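Local coordinates for putative exported protein (Bacteroides fragilis, PDB 3FZX), which is of unknown function but folds into a YmcC-like beta-barrel, binds calcium and may bind lipid, at residues Q18-Y24 with Y210-I216; P109-S113 with F163-K167. One frame throughout, in Å; residues are numbered along the deposited sequence.

Interaction 1: Q18-Y24 with Y210-I216; sequences QITRNCY and YSVLERI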
ATOM      1  N   GLN A  18      -7.703   0.294 -21.583  1.00 35.95           N
ATOM      2  CA  GLN A  18      -8.001  -1.055 -21.085  1.00 37.49           C
ATOM      3  C   GLN A  18      -6.957  -2.072 -21.568  1.00 34.65           C
ATOM      4  O   GLN A  18      -6.688  -2.155 -22.749  1.00 35.43           O
ATOM      5  CB  GLN A  18      -9.391  -1.448 -21.578  1.00 39.56           C
ATOM      6  CG  GLN A  18     -10.149  -2.297 -20.623  1.00 52.90           C
ATOM      7  CD  GLN A  18     -11.593  -2.442 -21.027  1.00 60.94           C
ATOM      8  OE1 GLN A  18     -12.001  -3.489 -21.533  1.00 61.08           O
ATOM      9  NE2 GLN A  18     -12.374  -1.384 -20.826  1.00 68.09           N
ATOM     10  N   ILE A  19      -6.340  -2.788 -20.638  1.00 34.30           N
ATOM     11  CA  ILE A  19      -5.279  -3.757 -20.913  1.00 35.67           C
ATOM     12  C   ILE A  19      -5.803  -5.112 -20.469  1.00 36.20           C
ATOM     13  O   ILE A  19      -6.365  -5.214 -19.374  1.00 35.47           O
ATOM     14  CB  ILE A  19      -3.987  -3.473 -20.077  1.00 36.63           C
ATOM     15  CG1 ILE A  19      -3.346  -2.138 -20.470  1.00 42.61           C
ATOM     16  CG2 ILE A  19      -2.944  -4.572 -20.238  1.00 39.03           C
ATOM     17  CD1 ILE A  19      -3.120  -1.965 -21.883  1.00 40.92           C
ATOM     18  N   THR A  20      -5.640  -6.132 -21.316  1.00 35.59           N
ATOM     19  CA  THR A  20      -6.033  -7.495 -20.999  1.00 33.81           C
ATOM     20  C   THR A  20      -4.806  -8.365 -21.022  1.00 33.84           C
ATOM     21  O   THR A  20      -4.016  -8.285 -21.952  1.00 34.57           O
ATOM     22  CB  THR A  20      -7.021  -8.024 -22.010  1.00 36.67           C
ATOM     23  OG1 THR A  20      -8.117  -7.119 -22.059  1.00 39.29           O
ATOM     24  CG2 THR A  20      -7.526  -9.451 -21.637  1.00 31.35           C
ATOM     25  N   ARG A  21      -4.649  -9.188 -19.984  1.00 33.39           N
ATOM     26  CA  ARG A  21      -3.581 -10.157 -19.925  1.00 33.55           C
ATOM     27  C   ARG A  21      -4.200 -11.556 -19.667  1.00 32.95           C
ATOM     28  O   ARG A  21      -5.086 -11.716 -18.821  1.00 33.08           O
ATOM     29  CB  ARG A  21      -2.592  -9.757 -18.835  1.00 35.03           C
ATOM     30  CG  ARG A  21      -1.244 -10.422 -19.019  1.00 45.29           C
ATOM     31  CD  ARG A  21      -0.081  -9.753 -18.307  1.00 45.88           C
ATOM     32  NE  ARG A  21      -0.063 -10.133 -16.896  1.00 58.21           N
ATOM     33  CZ  ARG A  21      -0.381  -9.350 -15.875  1.00 56.82           C
ATOM     34  NH1 ARG A  21      -0.720  -8.082 -16.070  1.00 60.16           N
ATOM     35  NH2 ARG A  21      -0.338  -9.841 -14.638  1.00 61.56           N
ATOM     36  N   ASN A  22      -3.746 -12.550 -20.421  1.00 33.42           N
ATOM     37  CA  ASN A  22      -4.230 -13.926 -20.298  1.00 33.63           C
ATOM     38  C   ASN A  22      -3.282 -14.747 -19.428  1.00 33.20           C
ATOM     39  O   ASN A  22      -2.059 -14.538 -19.491  1.00 31.55           O
ATOM     40  CB  ASN A  22      -4.374 -14.585 -21.687  1.00 33.55           C
ATOM     41  CG  ASN A  22      -5.611 -14.123 -22.424  1.00 31.85           C
ATOM     42  OD1 ASN A  22      -6.382 -13.306 -21.931  1.00 34.51           O
ATOM     43  ND2 ASN A  22      -5.814 -14.661 -23.602  1.00 31.37           N
ATOM     44  N   CYS A  23      -3.854 -15.686 -18.652  1.00 30.03           N
ATOM     45  CA  CYS A  23      -3.092 -16.588 -17.769  1.00 30.32           C
ATOM     46  C   CYS A  23      -3.212 -18.009 -18.229  1.00 30.50           C
ATOM     47  O   CYS A  23      -4.324 -18.447 -18.523  1.00 31.15           O
ATOM     48  CB  CYS A  23      -3.640 -16.515 -16.350  1.00 30.48           C
ATOM     49  SG  CYS A  23      -3.590 -14.809 -15.744  1.00 38.69           S
ATOM     50  N   TYR A  24      -2.079 -18.719 -18.232  1.00 29.08           N
ATOM     51  CA  TYR A  24      -1.984 -20.073 -18.763  1.00 31.71           C
ATOM     52  C   TYR A  24      -1.326 -21.067 -17.789  1.00 33.36           C
ATOM     53  O   TYR A  24      -0.459 -20.682 -16.993  1.00 30.65           O
ATOM     54  CB  TYR A  24      -1.157 -20.078 -20.076  1.00 30.12           C
ATOM     55  CG  TYR A  24      -1.666 -19.112 -21.121  1.00 32.79           C
ATOM     56  CD1 TYR A  24      -2.662 -19.495 -22.021  1.00 27.75           C
ATOM     57  CD2 TYR A  24      -1.141 -17.807 -21.220  1.00 33.78           C
ATOM     58  CE1 TYR A  24      -3.156 -18.595 -22.977  1.00 29.84           C
ATOM     59  CE2 TYR A  24      -1.610 -16.919 -22.174  1.00 33.62           C
ATOM     60  CZ  TYR A  24      -2.626 -17.317 -23.051  1.00 34.63           C
ATOM     61  OH  TYR A  24      -3.141 -16.445 -23.977  1.00 27.92           O
ATOM     62  N   TYR A 210       2.183 -19.143 -16.624  1.00 30.26           N
ATOM     63  CA  TYR A 210       2.671 -17.936 -17.233  1.00 31.91           C
ATOM     64  C   TYR A 210       1.503 -17.079 -17.705  1.00 32.74           C
ATOM     65  O   TYR A 210       0.359 -17.573 -17.864  1.00 33.45           O
ATOM     66  CB  TYR A 210       3.639 -18.252 -18.363  1.00 30.87           C
ATOM     67  CG  TYR A 210       3.044 -18.962 -19.551  1.00 35.43           C
ATOM     68  CD1 TYR A 210       2.914 -20.345 -19.554  1.00 37.07           C
ATOM     69  CD2 TYR A 210       2.661 -18.257 -20.694  1.00 34.77           C
ATOM     70  CE1 TYR A 210       2.402 -20.999 -20.624  1.00 30.49           C
ATOM     71  CE2 TYR A 210       2.128 -18.921 -21.801  1.00 33.11           C
ATOM     72  CZ  TYR A 210       2.013 -20.291 -21.738  1.00 36.83           C
ATOM     73  OH  TYR A 210       1.495 -20.985 -22.760  1.00 32.46           O
ATOM     74  N   SER A 211       1.791 -15.798 -17.899  1.00 31.19           N
ATOM     75  CA  SER A 211       0.817 -14.865 -18.415  1.00 32.52           C
ATOM     76  C   SER A 211       1.460 -14.008 -19.502  1.00 33.80           C
ATOM     77  O   SER A 211       2.675 -13.795 -19.498  1.00 32.48           O
ATOM     78  CB  SER A 211       0.248 -14.019 -17.274  1.00 34.97           C
ATOM     79  OG  SER A 211       1.160 -13.024 -16.864  1.00 38.08           O
ATOM     80  N   VAL A 212       0.640 -13.561 -20.457  1.00 34.49           N
ATOM     81  CA  VAL A 212       1.078 -12.785 -21.607  1.00 34.11           C
ATOM     82  C   VAL A 212       0.031 -11.706 -21.910  1.00 35.70           C
ATOM     83  O   VAL A 212      -1.177 -11.961 -21.911  1.00 35.09           O
ATOM     84  CB  VAL A 212       1.238 -13.678 -22.880  1.00 34.96           C
ATOM     85  CG1 VAL A 212       1.863 -12.886 -24.035  1.00 31.64           C
ATOM     86  CG2 VAL A 212       2.077 -14.927 -22.569  1.00 32.62           C
ATOM     87  N   LEU A 213       0.506 -10.495 -22.155  1.00 36.97           N
ATOM     88  CA  LEU A 213      -0.325  -9.385 -22.608  1.00 35.48           C
ATOM     89  C   LEU A 213      -1.091  -9.826 -23.846  1.00 34.97           C
ATOM     90  O   LEU A 213      -0.512 -10.345 -24.794  1.00 34.52           O
ATOM     91  CB  LEU A 213       0.560  -8.180 -22.953  1.00 35.23           C
ATOM     92  CG  LEU A 213      -0.151  -6.901 -23.439  1.00 38.15           C
ATOM     93  CD1 LEU A 213      -1.067  -6.352 -22.391  1.00 27.46           C
ATOM     94  CD2 LEU A 213       0.909  -5.891 -23.896  1.00 33.90           C
ATOM     95  N   GLU A 214      -2.399  -9.619 -23.820  1.00 32.70           N
ATOM     96  CA  GLU A 214      -3.289 -10.067 -24.872  1.00 32.08           C
ATOM     97  C   GLU A 214      -3.877  -8.909 -25.693  1.00 33.22           C
ATOM     98  O   GLU A 214      -4.051  -9.043 -26.891  1.00 32.77           O
ATOM     99  CB  GLU A 214      -4.418 -10.904 -24.226  1.00 31.67           C
ATOM    100  CG  GLU A 214      -5.559 -11.348 -25.149  1.00 31.71           C
ATOM    101  CD  GLU A 214      -5.134 -12.316 -26.223  1.00 35.16           C
ATOM    102  OE1 GLU A 214      -4.028 -12.870 -26.109  1.00 36.36           O
ATOM    103  OE2 GLU A 214      -5.928 -12.572 -27.155  1.00 39.50           O
ATOM    104  N   ARG A 215      -4.203  -7.786 -25.060  1.00 34.90           N
ATOM    105  CA  ARG A 215      -4.858  -6.696 -25.773  1.00 35.19           C
ATOM    106  C   ARG A 215      -4.675  -5.338 -25.074  1.00 35.28           C
ATOM    107  O   ARG A 215      -4.700  -5.269 -23.842  1.00 35.21           O
ATOM    108  CB  ARG A 215      -6.363  -7.019 -25.879  1.00 35.58           C
ATOM    109  CG  ARG A 215      -7.170  -6.080 -26.757  1.00 40.48           C
ATOM    110  CD  ARG A 215      -8.674  -6.300 -26.634  1.00 39.44           C
ATOM    111  NE  ARG A 215      -9.408  -5.275 -27.390  1.00 54.20           N
ATOM    112  CZ  ARG A 215     -10.737  -5.092 -27.396  1.00 60.42           C
ATOM    113  NH1 ARG A 215     -11.548  -5.870 -26.678  1.00 63.87           N
ATOM    114  NH2 ARG A 215     -11.265  -4.109 -28.130  1.00 56.52           N
ATOM    115  N   ILE A 216      -4.487  -4.288 -25.886  1.00 34.17           N
ATOM    116  CA  ILE A 216      -4.469  -2.900 -25.463  1.00 34.09           C
ATOM    117  C   ILE A 216      -5.597  -2.203 -26.231  1.00 34.68           C
ATOM    118  O   ILE A 216      -5.628  -2.267 -27.444  1.00 36.93           O
ATOM    119  CB  ILE A 216      -3.120  -2.231 -25.816  1.00 34.47           C
ATOM    120  CG1 ILE A 216      -1.964  -2.870 -25.020  1.00 38.43           C
ATOM    121  CG2 ILE A 216      -3.163  -0.737 -25.507  1.00 35.51           C
ATOM    122  CD1 ILE A 216      -0.570  -2.534 -25.549  1.00 37.36           C
TER
HETATM  123  O   HOH W   1      -7.884  -4.730 -23.522  1.00 35.77           O

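Interaction 2: P109-S113 with F163-K167; sequences PDAFS and FYCTK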
ATOM      1  N   PRO A 109      12.072  -0.102 -11.133  1.00 38.22           N
ATOM      2  CA  PRO A 109      13.071   0.807 -11.652  1.00 35.88           C
ATOM      3  C   PRO A 109      13.044   0.967 -13.158  1.00 37.23           C
ATOM      4  O   PRO A 109      12.603   0.079 -13.919  1.00 35.19           O
ATOM      5  CB  PRO A 109      14.401   0.187 -11.236  1.00 37.65           C
ATOM      6  CG  PRO A 109      14.111  -0.968 -10.400  1.00 43.87           C
ATOM      7  CD  PRO A 109      12.657  -1.285 -10.488  1.00 40.40           C
ATOM      8  N   ASP A 110      13.551   2.117 -13.566  1.00 38.53           N
ATOM      9  CA  ASP A 110      13.618   2.527 -14.950  1.00 38.89           C
ATOM     10  C   ASP A 110      15.012   2.199 -15.480  1.00 38.84           C
ATOM     11  O   ASP A 110      15.926   3.023 -15.410  1.00 35.28           O
ATOM     12  CB  ASP A 110      13.332   4.028 -15.014  1.00 37.98           C
ATOM     13  CG  ASP A 110      13.346   4.578 -16.411  1.00 44.36           C
ATOM     14  OD1 ASP A 110      13.610   3.815 -17.375  1.00 46.19           O
ATOM     15  OD2 ASP A 110      13.064   5.789 -16.522  1.00 49.30           O
ATOM     16  N   ALA A 111      15.166   0.977 -15.976  1.00 43.83           N
ATOM     17  CA  ALA A 111      16.419   0.495 -16.580  1.00 49.32           C
ATOM     18  C   ALA A 111      16.775   1.327 -17.794  1.00 54.66           C
ATOM     19  O   ALA A 111      17.946   1.647 -18.039  1.00 56.89           O
ATOM     20  CB  ALA A 111      16.276  -0.963 -16.996  1.00 48.89           C
ATOM     21  N   PHE A 112      15.726   1.699 -18.521  1.00 60.43           N
ATOM     22  CA  PHE A 112      15.818   2.380 -19.812  1.00 62.32           C
ATOM     23  C   PHE A 112      16.452   3.748 -19.692  1.00 62.00           C
ATOM     24  O   PHE A 112      17.057   4.202 -20.646  1.00 65.24           O
ATOM     25  CB  PHE A 112      14.432   2.505 -20.487  1.00 63.91           C
ATOM     26  CG  PHE A 112      13.609   1.212 -20.511  1.00 65.55           C
ATOM     27  CD1 PHE A 112      13.891   0.193 -21.424  1.00 64.74           C
ATOM     28  CD2 PHE A 112      12.515   1.042 -19.638  1.00 71.38           C
ATOM     29  CE1 PHE A 112      13.104  -1.000 -21.457  1.00 65.65           C
ATOM     30  CE2 PHE A 112      11.721  -0.157 -19.673  1.00 74.90           C
ATOM     31  CZ  PHE A 112      12.022  -1.165 -20.589  1.00 67.13           C
ATOM     32  N   SER A 113      16.305   4.413 -18.545  1.00 61.39           N
ATOM     33  CA  SER A 113      16.995   5.676 -18.314  1.00 61.49           C
ATOM     34  C   SER A 113      18.191   5.458 -17.397  1.00 63.12           C
ATOM     35  O   SER A 113      19.238   6.010 -17.659  1.00 66.97           O
ATOM     36  CB  SER A 113      16.056   6.750 -17.759  1.00 62.59           C
ATOM     37  OG  SER A 113      16.082   6.831 -16.343  1.00 62.21           O
ATOM     38  N   PHE A 163       6.985  -5.405 -27.688  1.00 34.11           N
ATOM     39  CA  PHE A 163       7.330  -4.339 -26.755  1.00 34.09           C
ATOM     40  C   PHE A 163       8.746  -4.532 -26.190  1.00 33.11           C
ATOM     41  O   PHE A 163       9.139  -5.643 -25.831  1.00 35.32           O
ATOM     42  CB  PHE A 163       6.294  -4.303 -25.637  1.00 34.13           C
ATOM     43  CG  PHE A 163       4.907  -4.079 -26.137  1.00 38.77           C
ATOM     44  CD1 PHE A 163       4.495  -2.806 -26.535  1.00 42.88           C
ATOM     45  CD2 PHE A 163       4.015  -5.135 -26.255  1.00 35.85           C
ATOM     46  CE1 PHE A 163       3.202  -2.593 -27.045  1.00 42.70           C
ATOM     47  CE2 PHE A 163       2.727  -4.933 -26.770  1.00 42.04           C
ATOM     48  CZ  PHE A 163       2.318  -3.667 -27.149  1.00 42.52           C
ATOM     49  N   TYR A 164       9.515  -3.451 -26.135  1.00 31.34           N
ATOM     50  CA  TYR A 164      10.839  -3.464 -25.519  1.00 30.13           C
ATOM     51  C   TYR A 164      10.608  -3.412 -24.024  1.00 31.74           C
ATOM     52  O   TYR A 164       9.938  -2.499 -23.528  1.00 34.59           O
ATOM     53  CB  TYR A 164      11.704  -2.280 -26.001  1.00 30.54           C
ATOM     54  CG  TYR A 164      13.178  -2.485 -25.725  1.00 29.56           C
ATOM     55  CD1 TYR A 164      13.887  -3.465 -26.409  1.00 37.86           C
ATOM     56  CD2 TYR A 164      13.857  -1.722 -24.784  1.00 34.66           C
ATOM     57  CE1 TYR A 164      15.236  -3.692 -26.176  1.00 36.00           C
ATOM     58  CE2 TYR A 164      15.239  -1.931 -24.543  1.00 39.14           C
ATOM     59  CZ  TYR A 164      15.908  -2.924 -25.257  1.00 41.58           C
ATOM     60  OH  TYR A 164      17.245  -3.182 -25.067  1.00 45.38           O
ATOM     61  N   CYS A 165      11.127  -4.415 -23.321  1.00 31.99           N
ATOM     62  CA  CYS A 165      10.860  -4.620 -21.909  1.00 32.38           C
ATOM     63  C   CYS A 165      12.105  -4.742 -21.056  1.00 32.48           C
ATOM     64  O   CYS A 165      13.188  -5.079 -21.556  1.00 30.64           O
ATOM     65  CB  CYS A 165      10.132  -5.953 -21.731  1.00 32.42           C
ATOM     66  SG  CYS A 165       8.499  -5.917 -22.347  1.00 36.06           S
ATOM     67  N   THR A 166      11.909  -4.512 -19.760  1.00 29.31           N
ATOM     68  CA  THR A 166      12.894  -4.873 -18.747  1.00 31.26           C
ATOM     69  C   THR A 166      12.505  -6.240 -18.181  1.00 29.45           C
ATOM     70  O   THR A 166      11.347  -6.448 -17.824  1.00 28.63           O
ATOM     71  CB  THR A 166      12.931  -3.833 -17.609  1.00 31.90           C
ATOM     72  OG1 THR A 166      13.511  -2.638 -18.127  1.00 34.99           O
ATOM     73  CG2 THR A 166      13.759  -4.341 -16.407  1.00 29.22           C
ATOM     74  N   LYS A 167      13.478  -7.152 -18.130  1.00 28.07           N
ATOM     75  CA  LYS A 167      13.297  -8.502 -17.592  1.00 30.12           C
ATOM     76  C   LYS A 167      13.897  -8.592 -16.207  1.00 30.75           C
ATOM     77  O   LYS A 167      15.053  -8.241 -16.000  1.00 32.13           O
ATOM     78  CB  LYS A 167      13.976  -9.544 -18.469  1.00 31.25           C
ATOM     79  CG  LYS A 167      13.759 -10.997 -17.995  1.00 32.59           C
ATOM     80  CD  LYS A 167      14.443 -11.982 -18.910  1.00 32.56           C
ATOM     81  CE  LYS A 167      14.383 -13.401 -18.374  1.00 38.88           C
ATOM     82  NZ  LYS A 167      14.857 -14.385 -19.439  1.00 34.01           N
TER
HETATM   83  O   HOH W   2      13.001  -0.518 -16.807  1.00 33.93           O

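Interaction 1: Q18-Y24 with Y210-I216
Tyr24 and Tyr210 meet near one end of the antiparallel pair, where CB of Tyr24 rests over one face of the Tyr210 ring, 3.8 Å from its centroid. The ring planes differ by 24° but are slid apart and barely overlap, with Tyr24 CD2 3.5 Å from Tyr210 CE2. Tyr210 CG lies between its own backbone N and carbonyl carbon (chi1 65°), a torsion that sets the ring face against Tyr24 CB. On the same face of the sheet, the amide of Asn22 lies against CB and CG of Glu214, while its ND2 donates in plane to Tyr24 OH at 3.2 Å. The opposite face is more buried. CD1 of Ile19 fits against both CG1 (3.5 Å) and CG2 of Ile216, and CG2 of Ile19 presses tightly on Leu213 CD1 at 3.4 Å. Arg21 lays CG against the Val212 carbonyl, then bends at chi3 (80°) so that NE donates in the guanidinium plane to Ser211 OG, 3.1 Å away; Asp84 forms a salt bridge with NH1, and Ser198 shares the serine hydroxyl. Between these side chains a classic beta bulge shifts the register: Thr20 O accepts from Glu214 N (2.8 Å) and Arg215 N (3.2 Å), both reaching it from the same face of its carbonyl plane. The pair joins the first and last strands and closes the barrel, with strand 30-44 hydrogen-bonded to residues 18-24 on their other side, strand 194-202 flanking residues 210-216, and Phe163 of strand 161-175 packed on Leu213 and Ile216.

Interaction 2: P109-S113 with F163-K167
Phe112 reaches over from the loop and sets one face of its ring against Thr166, whose OG1 comes to 3.2 Å from Phe112 CZ. That hydroxyl stands beside its backbone N (chi1 -71°) and also touches Ala111 CB at 3.4 Å, so one oxygen meets both apolar loop side chains. CA of Cys165 lies at the ring edge of Phe112, in its plane. Tyr164 meets the same ring rim to rim: Phe112 CE1 is 3.5 Å from Tyr164 CD2, the planes stand at 52°, and neither ring covers the face of the other. A water links the loop backbone to the Thr166 side chain. It donates to Pro109 O at 3.0 Å, accepts from Ala111 N at 2.8 Å and lies unusually close to Thr166 OG1, at a doubtful 2.5 Å.

The turn is braced from within by an Asx motif, in which Ser113 N donates to Asp110 OD1 (3.0 Å) from well above the carboxylate plane. Farther out, Tyr189 OH bonds to Pro109 O, Thr153 OG1 is hydrogen-bonded to Tyr164 OH, Phe10 packs on Phe112, and Met116 and Phe150 flank Ala111. With no direct hydrogen bond between the segments, the loop meets the strand through the Phe112–Tyr164 rim contact and through the Phe112 ring and Ala111 methyl resting on the threonine hydroxyl, and the water probably supplies the polar link between that buried hydroxyl and the loop backbone.

How the interactions relate
From the N terminus, the chain enters strand 18-25, one partner of interaction 1, then winds through the successive antiparallel strands of the barrel. After strand 99-107 it leaves the sheet in the long loop carrying residues 109-113, passes on through strands 127-133 and 136-158, and reaches residues 163-167, where interaction 2 closes a loop of about fifty residues. Only with strand 207-217 does interaction 1 close its far longer loop, which encloses the other without crossing it. Interaction 1 thus seals the sheet, whereas interaction 2 lays a loop on it. Their centres lie about 19 Å apart, yet Phe163, on the strand of interaction 2 but not touching residues 109-113, packs on interaction 1: its CZ is 3.5 Å from Ile216 CD1.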